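Local coordinates for glutathione S-transferase (Burkholderia glumae, PDB 4ISD), which binds glutathione and, as a glutathione S-transferase homolog, probably catalyses its conjugation to electrophilic substrates, at residues L148-R153 and T171-M176. Sequence-based numbering, arbitrary orientation.
Sequences LSAADR and TDFALM
Phe173 reaches across to Ala150 and Ala151 and makes the whole contact between 148-153 and 171-176. Both segments are helical, and no hydrogen bond or salt bridge joins them. The end of the ring does the touching. Phe173 CZ lies 3.8 Å from Ala151 CA and 3.9 Å from Ala151 N. The backbone nitrogen of Ala151 sits at the ring edge, in the ring plane, while its CA approaches obliquely. Ala150 C is also near the plane at the edge, 4.2 Å from Phe173 CZ. The two methyl groups complete the seat, with Ala151 CB at 4.2 Å and Ala150 CB at 4.4 Å from Phe173 CZ. The ring thus meets the helix backbone end-on between two small residues, by van der Waals packing alone. CG of Phe173 is anti to its backbone N (chi1 -160°), and this carries the ring out from its own helix. The nearest CA atoms, those of Ala151 and Phe173, remain 8.6 Å apart, so one aromatic side chain spans the gap. All three touching residues are buried.

Further out, Leu107 of helix 98-113 and Val162 also pack on Phe173. The neighbouring Asp172 ties the same helix to Arg112 by a salt bridge and to Ser23 by a hydrogen bond; Arg112 belongs to the glutathione pocket. Ala150 touches Trp110 and also Leu57 of the second subunit. The contact therefore joins helices 139-154 and 168-177 within the all-helical C-terminal domain of the GST fold, with helix 98-113 beside both and helix 19-31 of the thioredoxin-like domain packed against 168-177.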
ATOM      1  N   LEU A 148       0.514  12.828  15.228  1.00 52.79           N
ATOM      2  CA  LEU A 148       1.334  13.935  15.703  1.00 53.30           C
ATOM      3  C   LEU A 148       2.738  13.475  16.057  1.00 55.94           C
ATOM      4  O   LEU A 148       3.712  14.168  15.785  1.00 58.93           O
ATOM      5  CB  LEU A 148       0.681  14.617  16.896  1.00 53.24           C
ATOM      6  CG  LEU A 148       1.380  15.883  17.360  1.00 55.02           C
ATOM      7  CD1 LEU A 148       1.332  16.921  16.266  1.00 55.79           C
ATOM      8  CD2 LEU A 148       0.714  16.391  18.613  1.00 55.02           C
ATOM      9  N   SER A 149       2.839  12.292  16.649  1.00 58.47           N
ATOM     10  CA  SER A 149       4.132  11.746  17.040  1.00 55.32           C
ATOM     11  C   SER A 149       4.993  11.430  15.828  1.00 55.43           C
ATOM     12  O   SER A 149       6.201  11.658  15.850  1.00 59.53           O
ATOM     13  CB  SER A 149       3.953  10.491  17.887  1.00 57.51           C
ATOM     14  OG  SER A 149       5.216   9.968  18.263  1.00 63.46           O
ATOM     15  N   ALA A 150       4.373  10.908  14.770  1.00 50.62           N
ATOM     16  CA  ALA A 150       5.101  10.654  13.532  1.00 50.05           C
ATOM     17  C   ALA A 150       5.608  11.970  12.948  1.00 56.30           C
ATOM     18  O   ALA A 150       6.762  12.072  12.531  1.00 59.10           O
ATOM     19  CB  ALA A 150       4.219   9.937  12.526  1.00 45.50           C
ATOM     20  N   ALA A 151       4.732  12.974  12.926  1.00 55.19           N
ATOM     21  CA  ALA A 151       5.061  14.285  12.377  1.00 52.20           C
ATOM     22  C   ALA A 151       6.228  14.917  13.134  1.00 53.81           C
ATOM     23  O   ALA A 151       7.147  15.461  12.523  1.00 49.59           O
ATOM     24  CB  ALA A 151       3.847  15.198  12.425  1.00 46.45           C
ATOM     25  N   ASP A 152       6.195  14.825  14.460  1.00 51.18           N
ATOM     26  CA  ASP A 152       7.230  15.423  15.285  1.00 57.09           C
ATOM     27  C   ASP A 152       8.567  14.716  15.071  1.00 61.76           C
ATOM     28  O   ASP A 152       9.623  15.349  15.103  1.00 73.07           O
ATOM     29  CB  ASP A 152       6.821  15.400  16.762  1.00 67.51           C
ATOM     30  CG  ASP A 152       7.759  16.201  17.649  1.00 85.08           C
ATOM     31  OD1 ASP A 152       8.730  15.616  18.177  1.00 91.55           O
ATOM     32  OD2 ASP A 152       7.524  17.415  17.833  1.00 93.49           O
ATOM     33  N   ARG A 153       8.519  13.410  14.831  1.00 58.04           N
ATOM     34  CA  ARG A 153       9.743  12.621  14.662  1.00 55.55           C
ATOM     35  C   ARG A 153      10.391  12.745  13.266  1.00 53.23           C
ATOM     36  O   ARG A 153      11.613  12.686  13.147  1.00 54.28           O
ATOM     37  CB  ARG A 153       9.488  11.141  15.008  1.00 47.54           C
ATOM     38  N   THR A 171       4.049  14.570  -0.232  1.00 35.00           N
ATOM     39  CA  THR A 171       2.726  15.067  -0.614  1.00 30.80           C
ATOM     40  C   THR A 171       1.665  14.316   0.181  1.00 38.62           C
ATOM     41  O   THR A 171       0.741  14.917   0.735  1.00 37.46           O
ATOM     42  CB  THR A 171       2.427  14.826  -2.099  1.00 27.25           C
ATOM     43  OG1 THR A 171       3.540  15.251  -2.891  1.00 35.44           O
ATOM     44  CG2 THR A 171       1.181  15.592  -2.522  1.00 23.41           C
ATOM     45  N   ASP A 172       1.813  12.993   0.232  1.00 39.18           N
ATOM     46  CA  ASP A 172       0.856  12.141   0.919  1.00 33.77           C
ATOM     47  C   ASP A 172       0.789  12.481   2.391  1.00 31.31           C
ATOM     48  O   ASP A 172      -0.301  12.578   2.968  1.00 31.89           O
ATOM     49  CB  ASP A 172       1.245  10.675   0.747  1.00 42.85           C
ATOM     50  CG  ASP A 172       0.948  10.164  -0.636  1.00 45.56           C
ATOM     51  OD1 ASP A 172       0.239  10.888  -1.386  1.00 47.15           O
ATOM     52  OD2 ASP A 172       1.412   9.043  -0.959  1.00 40.34           O
ATOM     53  N   PHE A 173       1.967  12.659   2.990  1.00 31.43           N
ATOM     54  CA  PHE A 173       2.077  13.001   4.402  1.00 31.99           C
ATOM     55  C   PHE A 173       1.423  14.356   4.671  1.00 40.25           C
ATOM     56  O   PHE A 173       0.631  14.500   5.614  1.00 40.28           O
ATOM     57  CB  PHE A 173       3.543  13.049   4.829  1.00 26.63           C
ATOM     58  CG  PHE A 173       3.745  12.914   6.304  1.00 27.12           C
ATOM     59  CD1 PHE A 173       2.799  12.266   7.086  1.00 31.21           C
ATOM     60  CD2 PHE A 173       4.879  13.423   6.911  1.00 27.33           C
ATOM     61  CE1 PHE A 173       2.977  12.123   8.442  1.00 30.64           C
ATOM     62  CE2 PHE A 173       5.063  13.297   8.273  1.00 31.76           C
ATOM     63  CZ  PHE A 173       4.108  12.643   9.042  1.00 31.89           C
ATOM     64  N   ALA A 174       1.751  15.336   3.829  1.00 37.61           N
ATOM     65  CA  ALA A 174       1.269  16.697   4.011  1.00 37.43           C
ATOM     66  C   ALA A 174      -0.245  16.741   3.940  1.00 42.27           C
ATOM     67  O   ALA A 174      -0.890  17.378   4.787  1.00 44.05           O
ATOM     68  CB  ALA A 174       1.878  17.623   2.989  1.00 41.57           C
ATOM     69  N   LEU A 175      -0.817  16.056   2.950  1.00 42.59           N
ATOM     70  CA  LEU A 175      -2.278  15.924   2.882  1.00 42.78           C
ATOM     71  C   LEU A 175      -2.847  15.343   4.167  1.00 37.47           C
ATOM     72  O   LEU A 175      -3.782  15.906   4.737  1.00 42.53           O
ATOM     73  CB  LEU A 175      -2.721  15.087   1.681  1.00 42.00           C
ATOM     74  CG  LEU A 175      -2.194  15.685   0.377  1.00 50.60           C
ATOM     75  CD1 LEU A 175      -2.773  15.004  -0.862  1.00 56.87           C
ATOM     76  CD2 LEU A 175      -2.456  17.177   0.365  1.00 48.03           C
ATOM     77  N   MET A 176      -2.265  14.237   4.634  1.00 30.87           N
ATOM     78  CA  MET A 176      -2.772  13.560   5.836  1.00 30.44           C
ATOM     79  C   MET A 176      -2.638  14.446   7.059  1.00 39.02           C
ATOM     80  O   MET A 176      -3.555  14.502   7.879  1.00 39.15           O
ATOM     81  CB  MET A 176      -2.051  12.228   6.066  1.00 27.61           C
ATOM     82  CG  MET A 176      -2.544  11.412   7.271  1.00 38.23           C
ATOM     83  SD  MET A 176      -4.226  10.708   7.178  1.00 55.45           S
ATOM     84  CE  MET A 176      -4.385  10.345   5.434  1.00 82.37           C
TER